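Local atomic coordinates of geranylgeranyl pyrophosphate synthase (Geoglobus acetivorans, PDB entry 5JFQ), a protein that builds geranylgeranyl diphosphate, and some farnesyl diphosphate, by magnesium-dependent stepwise addition of isopentenyl diphosphate units to dimethylallyl diphosphate. Residues 35-40 / 116-121; 63-68 / 125-130; 272-275 / 279-282. All blocks are in the same frame, centred on the assembly; numbering follows the deposited sequence.

Contact 1 (35-40 / 116-121); sequences AARHYL and YAEAFE
Arg37 NH2 is gripped by two oxygens: Glu118 OE2, at 2.7 Å, and the backbone carbonyl of Lys25. Its sister nitrogen completes an end-on, two-pronged grip, a buried salt bridge in the mainly helical isoprenoid synthase fold. It joins the junction between helices 30-36 and 38-42 to the C-terminal half of helix 105-123. Arg37 NH1 donates to Glu118 OE1 at 2.9 Å, so each nitrogen has its own carboxylate oxygen, taken on the syn side. The two side chains come from opposite directions, and their flat ends are nearly parallel, the planes only 6° apart. They are stepped rather than level, however: both oxygens lie tilted from the guanidinium plane, and neither N-H points straight at its acceptor. A bend at chi2 (57°) turns the arginine chain toward the helix, whereas Glu118 runs out extended beyond CG. Pairing probably offsets much of the cost of burying two charged groups, and the two hydrogen bonds together probably restrain rotation of the carboxylate. Leu24 packs on both side chains, Leu115 touches Arg37, and Val145 of the second subunit covers part of Glu118. The NH2 bond to Glu118 OE2 is clearly bent, with an N-H...O angle of 131°.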
loop_
_atom_site.group_PDB
_atom_site.type_symbol
_atom_site.label_atom_id
_atom_site.label_comp_id
_atom_site.label_asym_id
_atom_site.label_seq_id
_atom_site.Cartn_x
_atom_site.Cartn_y
_atom_site.Cartn_z
ATOM N N ALA B 35 -16.121 -0.628 2.852
ATOM C CA ALA B 35 -15.454 -0.592 1.560
ATOM C C ALA B 35 -14.354 -1.641 1.470
ATOM O O ALA B 35 -14.220 -2.326 0.448
ATOM C CB ALA B 35 -14.885 0.808 1.309
ATOM N N ALA B 36 -13.541 -1.780 2.523
ATOM C CA ALA B 36 -12.408 -2.702 2.437
ATOM C C ALA B 36 -12.830 -4.163 2.421
ATOM O O ALA B 36 -12.059 -5.016 1.976
ATOM C CB ALA B 36 -11.434 -2.482 3.597
ATOM N N ARG B 37 -14.017 -4.485 2.904
ATOM C CA ARG B 37 -14.473 -5.863 2.897
ATOM C C ARG B 37 -15.482 -6.118 1.807
ATOM O O ARG B 37 -15.982 -7.236 1.713
ATOM C CB ARG B 37 -15.089 -6.257 4.248
ATOM C CG ARG B 37 -14.102 -6.749 5.284
ATOM C CD ARG B 37 -13.078 -5.710 5.504
ATOM N NE ARG B 37 -12.285 -5.882 6.712
ATOM C CZ ARG B 37 -10.968 -6.037 6.738
ATOM N NH1 ARG B 37 -10.280 -6.044 5.604
ATOM N NH2 ARG B 37 -10.349 -6.139 7.908
ATOM N N HIS B 38 -15.790 -5.111 0.987
ATOM C CA HIS B 38 -16.827 -5.254 -0.030
ATOM C C HIS B 38 -16.548 -6.428 -0.963
ATOM O O HIS B 38 -17.401 -7.305 -1.133
ATOM C CB HIS B 38 -16.964 -3.960 -0.823
ATOM C CG HIS B 38 -18.075 -3.989 -1.819
ATOM N ND1 HIS B 38 -19.373 -4.301 -1.476
ATOM C CD2 HIS B 38 -18.081 -3.753 -3.153
ATOM C CE1 HIS B 38 -20.130 -4.260 -2.556
ATOM N NE2 HIS B 38 -19.373 -3.925 -3.588
ATOM N N TYR B 39 -15.359 -6.477 -1.569
ATOM C CA TYR B 39 -15.083 -7.565 -2.507
ATOM C C TYR B 39 -14.915 -8.897 -1.792
ATOM O O TYR B 39 -15.343 -9.936 -2.308
ATOM C CB TYR B 39 -13.842 -7.269 -3.349
ATOM C CG TYR B 39 -14.020 -6.159 -4.361
ATOM C CD1 TYR B 39 -15.292 -5.747 -4.774
ATOM C CD2 TYR B 39 -12.915 -5.514 -4.903
ATOM C CE1 TYR B 39 -15.441 -4.737 -5.685
ATOM C CE2 TYR B 39 -13.065 -4.494 -5.817
ATOM C CZ TYR B 39 -14.324 -4.115 -6.208
ATOM O OH TYR B 39 -14.454 -3.093 -7.123
ATOM N N LEU B 40 -14.261 -8.902 -0.627
ATOM C CA LEU B 40 -14.081 -10.166 0.080
ATOM C C LEU B 40 -15.426 -10.805 0.376
ATOM O O LEU B 40 -15.600 -12.014 0.192
ATOM C CB LEU B 40 -13.290 -9.966 1.374
ATOM C CG LEU B 40 -11.835 -9.535 1.184
ATOM C CD1 LEU B 40 -11.284 -8.908 2.452
ATOM C CD2 LEU B 40 -10.958 -10.693 0.713
ATOM N N TYR B 116 -3.866 -3.409 1.827
ATOM C CA TYR B 116 -2.440 -3.513 1.519
ATOM C C TYR B 116 -1.618 -3.705 2.789
ATOM O O TYR B 116 -0.785 -4.608 2.868
ATOM C CB TYR B 116 -1.998 -2.252 0.773
ATOM C CG TYR B 116 -0.838 -2.344 -0.214
ATOM C CD1 TYR B 116 -0.002 -3.467 -0.310
ATOM C CD2 TYR B 116 -0.578 -1.260 -1.049
ATOM C CE1 TYR B 116 1.063 -3.487 -1.233
ATOM C CE2 TYR B 116 0.464 -1.255 -1.952
ATOM C CZ TYR B 116 1.276 -2.354 -2.060
ATOM O OH TYR B 116 2.280 -2.257 -3.009
ATOM N N ALA B 117 -1.827 -2.847 3.791
ATOM C CA ALA B 117 -1.126 -3.022 5.057
ATOM C C ALA B 117 -1.579 -4.302 5.753
ATOM O O ALA B 117 -0.754 -5.048 6.304
ATOM C CB ALA B 117 -1.344 -1.807 5.967
ATOM N N GLU B 118 -2.888 -4.581 5.720
ATOM C CA GLU B 118 -3.395 -5.747 6.424
ATOM C C GLU B 118 -2.722 -7.015 5.928
ATOM O O GLU B 118 -2.460 -7.930 6.723
ATOM C CB GLU B 118 -4.913 -5.826 6.291
ATOM C CG GLU B 118 -5.653 -4.984 7.324
ATOM C CD GLU B 118 -7.174 -4.973 7.133
ATOM O OE1 GLU B 118 -7.650 -4.978 5.962
ATOM O OE2 GLU B 118 -7.897 -4.940 8.165
ATOM N N ALA B 119 -2.359 -7.051 4.643
ATOM C CA ALA B 119 -1.731 -8.243 4.081
ATOM C C ALA B 119 -0.362 -8.483 4.696
ATOM O O ALA B 119 -0.000 -9.625 4.999
ATOM C CB ALA B 119 -1.613 -8.130 2.562
ATOM N N PHE B 120 0.424 -7.427 4.862
ATOM C CA PHE B 120 1.717 -7.617 5.488
ATOM C C PHE B 120 1.580 -7.934 6.973
ATOM O O PHE B 120 2.426 -8.641 7.529
ATOM C CB PHE B 120 2.585 -6.399 5.241
ATOM C CG PHE B 120 3.116 -6.347 3.855
ATOM C CD1 PHE B 120 4.208 -7.127 3.494
ATOM C CD2 PHE B 120 2.488 -5.578 2.889
ATOM C CE1 PHE B 120 4.691 -7.106 2.213
ATOM C CE2 PHE B 120 2.967 -5.551 1.583
ATOM C CZ PHE B 120 4.071 -6.309 1.240
ATOM N N GLU B 121 0.520 -7.459 7.628
ATOM C CA GLU B 121 0.347 -7.847 9.017
ATOM C C GLU B 121 -0.059 -9.306 9.113
ATOM O O GLU B 121 0.361 -10.019 10.034
ATOM C CB GLU B 121 -0.687 -6.966 9.709
ATOM C CG GLU B 121 -0.863 -7.322 11.161
ATOM C CD GLU B 121 -1.971 -6.570 11.846
ATOM O OE1 GLU B 121 -2.598 -5.704 11.210
ATOM O OE2 GLU B 121 -2.212 -6.856 13.037
#

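Contact 2 (63-68 / 125-130); sequences YRKAIH and MSDAPP
Lys65 and Asp127 make the charged part of this surface contact. The bridge from Lys65 NZ to Asp127 OD2 is long, at 3.6 Å, and the same oxygen lies nearer the lysine's aliphatic stem than its ammonium, with Lys65 CD 3.2 Å away. Asp127 reaches the lysine with CG anti to its backbone N (chi1 171°), while the lysine chain runs extended past it.

Around the His68 imidazole the contact is one of packing. Met125 O sits 3.9 Å above the plane of the ring, over its centre, and Met125 CB comes to 3.4 Å from His68 ND1. Farther along the same side chain, Met125 SD lies 4.6 Å from the His68 ring centroid in an oblique sulfur-aromatic approach, the methionine crossing the histidine at about a right angle.

The two sides are the start of helix 67-88, with the turn leading into it, and the connection from helix 105-123 to helix 130-159. In that connection Asp127 centres an inverse gamma turn, and Pro129 holds the N-cap position of the helix that follows.

A water probably lies between the two sides. Water 1 donates to Lys65 O at 2.9 Å; its separation from Ser126 OG is too short to be trusted. Ser126 OG is hydrogen-bonded to Leu123 O at the end of helix 105-123, and lies 3.5 Å from His68 CB.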
loop_
_atom_site.group_PDB
_atom_site.type_symbol
_atom_site.label_atom_id
_atom_site.label_comp_id
_atom_site.label_asym_id
_atom_site.label_seq_id
_atom_site.Cartn_x
_atom_site.Cartn_y
_atom_site.Cartn_z
ATOM N N TYR B 63 -0.213 -27.587 5.605
ATOM C CA TYR B 63 -0.652 -26.449 4.816
ATOM C C TYR B 63 -1.435 -25.446 5.652
ATOM O O TYR B 63 -1.543 -24.281 5.253
ATOM C CB TYR B 63 -1.469 -26.919 3.611
ATOM C CG TYR B 63 -2.796 -27.569 3.930
ATOM C CD1 TYR B 63 -3.925 -26.801 4.177
ATOM C CD2 TYR B 63 -2.927 -28.956 3.950
ATOM C CE1 TYR B 63 -5.136 -27.388 4.454
ATOM C CE2 TYR B 63 -4.142 -29.553 4.219
ATOM C CZ TYR B 63 -5.242 -28.762 4.474
ATOM O OH TYR B 63 -6.458 -29.342 4.746
ATOM N N ARG B 64 -1.965 -25.863 6.802
ATOM C CA ARG B 64 -2.542 -24.896 7.726
ATOM C C ARG B 64 -1.513 -23.869 8.166
ATOM O O ARG B 64 -1.866 -22.725 8.459
ATOM C CB ARG B 64 -3.120 -25.604 8.946
ATOM C CG ARG B 64 -4.438 -26.286 8.705
ATOM C CD ARG B 64 -4.764 -27.146 9.884
ATOM N NE ARG B 64 -3.788 -28.218 9.998
ATOM C CZ ARG B 64 -3.714 -29.042 11.034
ATOM N NH1 ARG B 64 -4.557 -28.898 12.045
ATOM N NH2 ARG B 64 -2.799 -30.003 11.056
ATOM N N LYS B 65 -0.240 -24.257 8.241
ATOM C CA LYS B 65 0.787 -23.286 8.581
ATOM C C LYS B 65 0.959 -22.246 7.479
ATOM O O LYS B 65 1.426 -21.134 7.760
ATOM C CB LYS B 65 2.119 -23.991 8.882
ATOM C CG LYS B 65 2.117 -24.779 10.198
ATOM C CD LYS B 65 3.516 -25.288 10.594
ATOM C CE LYS B 65 3.461 -26.260 11.809
ATOM N NZ LYS B 65 4.809 -26.487 12.453
ATOM N N ALA B 66 0.570 -22.566 6.240
ATOM C CA ALA B 66 0.668 -21.634 5.123
ATOM C C ALA B 66 -0.559 -20.735 4.990
ATOM O O ALA B 66 -0.639 -19.953 4.037
ATOM C CB ALA B 66 0.888 -22.401 3.822
ATOM N N ILE B 67 -1.500 -20.812 5.932
ATOM C CA ILE B 67 -2.778 -20.144 5.743
ATOM C C ILE B 67 -2.611 -18.626 5.784
ATOM O O ILE B 67 -3.279 -17.898 5.031
ATOM C CB ILE B 67 -3.802 -20.647 6.774
ATOM C CG1 ILE B 67 -5.187 -20.110 6.434
ATOM C CG2 ILE B 67 -3.428 -20.210 8.183
ATOM C CD1 ILE B 67 -5.845 -20.825 5.279
ATOM N N HIS B 68 -1.706 -18.120 6.635
ATOM C CA HIS B 68 -1.544 -16.675 6.745
ATOM C C HIS B 68 -0.999 -16.089 5.437
ATOM O O HIS B 68 -1.508 -15.070 4.941
ATOM C CB HIS B 68 -0.644 -16.336 7.937
ATOM C CG HIS B 68 -1.243 -16.678 9.273
ATOM N ND1 HIS B 68 -2.019 -15.793 9.996
ATOM C CD2 HIS B 68 -1.178 -17.810 10.019
ATOM C CE1 HIS B 68 -2.412 -16.366 11.123
ATOM N NE2 HIS B 68 -1.917 -17.591 11.157
ATOM N N MET B 125 2.157 -12.967 10.654
ATOM C CA MET B 125 1.661 -13.875 11.677
ATOM C C MET B 125 2.054 -15.321 11.423
ATOM O O MET B 125 1.680 -16.189 12.219
ATOM C CB MET B 125 0.140 -13.812 11.766
ATOM C CG MET B 125 -0.434 -12.455 12.004
ATOM S SD MET B 125 -2.235 -12.558 11.901
ATOM C CE MET B 125 -2.673 -10.831 11.821
ATOM N N SER B 126 2.773 -15.605 10.338
ATOM C CA SER B 126 2.964 -16.986 9.920
ATOM C C SER B 126 3.714 -17.796 10.973
ATOM O O SER B 126 4.633 -17.302 11.630
ATOM C CB SER B 126 3.707 -17.039 8.589
ATOM O OG SER B 126 2.839 -16.701 7.521
ATOM N N ASP B 127 3.301 -19.056 11.132
ATOM C CA ASP B 127 4.017 -20.027 11.951
ATOM C C ASP B 127 5.115 -20.649 11.100
ATOM O O ASP B 127 4.970 -21.728 10.518
ATOM C CB ASP B 127 3.065 -21.085 12.483
ATOM C CG ASP B 127 3.791 -22.236 13.151
ATOM O OD1 ASP B 127 4.934 -22.056 13.653
ATOM O OD2 ASP B 127 3.204 -23.335 13.155
ATOM N N ALA B 128 6.234 -19.938 11.015
ATOM C CA ALA B 128 7.369 -20.405 10.240
ATOM C C ALA B 128 8.620 -19.728 10.777
ATOM O O ALA B 128 8.520 -18.735 11.513
ATOM C CB ALA B 128 7.171 -20.118 8.740
ATOM N N PRO B 129 9.803 -20.258 10.460
ATOM C CA PRO B 129 11.065 -19.603 10.857
ATOM C C PRO B 129 11.040 -18.124 10.526
ATOM O O PRO B 129 10.718 -17.754 9.392
ATOM C CB PRO B 129 12.116 -20.328 10.006
ATOM C CG PRO B 129 11.512 -21.643 9.678
ATOM C CD PRO B 129 10.027 -21.497 9.692
ATOM N N PRO B 130 11.403 -17.247 11.467
ATOM C CA PRO B 130 11.231 -15.795 11.216
ATOM C C PRO B 130 12.063 -15.298 10.048
ATOM O O PRO B 130 11.580 -14.520 9.216
ATOM C CB PRO B 130 11.667 -15.158 12.543
ATOM C CG PRO B 130 11.697 -16.317 13.543
ATOM C CD PRO B 130 12.046 -17.520 12.758
HETATM O O HOH W 1 1.362 -18.426 6.615
#

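Contact 3 (272-275 / 279-282); sequences KKLF and AVDY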
loop_
_atom_site.group_PDB
_atom_site.type_symbol
_atom_site.label_atom_id
_atom_site.label_comp_id
_atom_site.label_asym_id
_atom_site.label_seq_id
_atom_site.Cartn_x
_atom_site.Cartn_y
_atom_site.Cartn_z
ATOM N N LYS B 272 -15.207 -11.707 -36.222
ATOM C CA LYS B 272 -15.053 -12.636 -37.337
ATOM C C LYS B 272 -13.631 -12.603 -37.872
ATOM O O LYS B 272 -12.964 -13.640 -37.968
ATOM C CB LYS B 272 -16.056 -12.304 -38.446
ATOM N N LYS B 273 -13.149 -11.407 -38.214
ATOM C CA LYS B 273 -11.754 -11.241 -38.596
ATOM C C LYS B 273 -10.844 -12.009 -37.645
ATOM O O LYS B 273 -10.055 -12.860 -38.073
ATOM C CB LYS B 273 -11.398 -9.750 -38.619
ATOM N N LEU B 274 -11.028 -11.799 -36.337
ATOM C CA LEU B 274 -10.027 -12.223 -35.360
ATOM C C LEU B 274 -9.872 -13.743 -35.315
ATOM O O LEU B 274 -8.746 -14.257 -35.242
ATOM C CB LEU B 274 -10.401 -11.659 -33.987
ATOM C CG LEU B 274 -9.220 -11.336 -33.070
ATOM C CD1 LEU B 274 -9.634 -10.414 -31.921
ATOM C CD2 LEU B 274 -8.598 -12.612 -32.539
ATOM N N PHE B 275 -10.984 -14.478 -35.356
ATOM C CA PHE B 275 -10.894 -15.929 -35.447
ATOM C C PHE B 275 -10.099 -16.354 -36.675
ATOM O O PHE B 275 -9.144 -17.136 -36.572
ATOM C CB PHE B 275 -12.293 -16.534 -35.475
ATOM C CG PHE B 275 -12.829 -16.872 -34.125
ATOM C CD1 PHE B 275 -13.883 -16.157 -33.581
ATOM C CD2 PHE B 275 -12.273 -17.904 -33.393
ATOM C CE1 PHE B 275 -14.380 -16.474 -32.332
ATOM C CE2 PHE B 275 -12.767 -18.228 -32.140
ATOM C CZ PHE B 275 -13.818 -17.514 -31.611
ATOM N N ALA B 279 -5.259 -15.777 -35.183
ATOM C CA ALA B 279 -4.956 -15.041 -33.958
ATOM C C ALA B 279 -5.677 -15.593 -32.735
ATOM O O ALA B 279 -5.069 -15.679 -31.667
ATOM C CB ALA B 279 -5.276 -13.551 -34.135
ATOM N N VAL B 280 -6.955 -15.968 -32.854
ATOM C CA VAL B 280 -7.613 -16.635 -31.730
ATOM C C VAL B 280 -6.979 -17.999 -31.488
ATOM O O VAL B 280 -6.810 -18.431 -30.342
ATOM C CB VAL B 280 -9.131 -16.753 -31.966
ATOM C CG1 VAL B 280 -9.787 -17.455 -30.796
ATOM C CG2 VAL B 280 -9.741 -15.387 -32.155
ATOM N N ASP B 281 -6.619 -18.698 -32.564
ATOM C CA ASP B 281 -5.843 -19.925 -32.429
ATOM C C ASP B 281 -4.531 -19.653 -31.709
ATOM O O ASP B 281 -4.169 -20.360 -30.761
ATOM C CB ASP B 281 -5.582 -20.524 -33.813
ATOM C CG ASP B 281 -4.965 -19.518 -34.762
ATOM O OD1 ASP B 281 -5.178 -18.312 -34.515
ATOM O OD2 ASP B 281 -4.266 -19.916 -35.724
ATOM N N TYR B 282 -3.809 -18.617 -32.149
ATOM C CA TYR B 282 -2.526 -18.284 -31.543
ATOM C C TYR B 282 -2.666 -18.135 -30.036
ATOM O O TYR B 282 -1.832 -18.638 -29.272
ATOM C CB TYR B 282 -1.967 -17.003 -32.169
ATOM C CG TYR B 282 -0.501 -16.772 -31.869
ATOM C CD1 TYR B 282 0.484 -17.276 -32.709
ATOM C CD2 TYR B 282 -0.096 -16.052 -30.747
ATOM C CE1 TYR B 282 1.837 -17.077 -32.441
ATOM C CE2 TYR B 282 1.253 -15.846 -30.476
ATOM C CZ TYR B 282 2.217 -16.362 -31.329
ATOM O OH TYR B 282 3.561 -16.171 -31.073
#
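Val280 is the apolar centre, wedged between Leu274 and Phe275. Its CG2 methyl stands over one face of the Phe275 ring, displaced toward the rim and 4.1 Å from the ring centroid, a CH-pi contact. The other methyl, Val280 CG1, drops toward the ring atom Phe275 CE2 at 3.4 Å. With CG1 anti to the backbone N (chi1 180°), the valine fork presents both branches to the phenylalanine. On the far side of CG2 comes the Leu274 CD2 branch, although the modelled spacing of that pair is too tight to be reliable. Leu274 CD2 also meets Ala279 CB at 3.8 Å. Helix 264-276 and helix 280-298 are consecutive in the chain; Leu274, Ala279 and Val280 pack, largely buried, in the bend between them, with Phe275 at its exposed side. Ile221 of helix 195-221 touches Leu274, Phe275 and Val280, and helix 242-249 packs against Leu274 and Ala279. At the polar edge Val280 N, beginning the new helix, donates weakly to Leu274 O near the end of the old one, over 3.4 Å with an N-H...O angle of 151°. With one weak bond, and no salt bridge among the modelled atoms, the turn probably relies chiefly on hydrophobic and van der Waals contact.

Overall arrangement
Following the chain from the N terminus, residues 35-40 open contact 1 and residues 63-68 open contact 2 before either is closed. Helix 105-123 then closes contact 1 at 116-121, and the connection just after it closes contact 2 at 125-130, so the two long loops cross. Their centres lie 19 Å apart. Together they fasten the helical junction near the N terminus and the start of helix 67-88 to one helix and the connection that follows it. Contact 3 comes later, in series, and closes only the short turn between helices 264-276 and 280-298. It lies across the chain's centre from the others, its centre about 39 Å from that of contact 1.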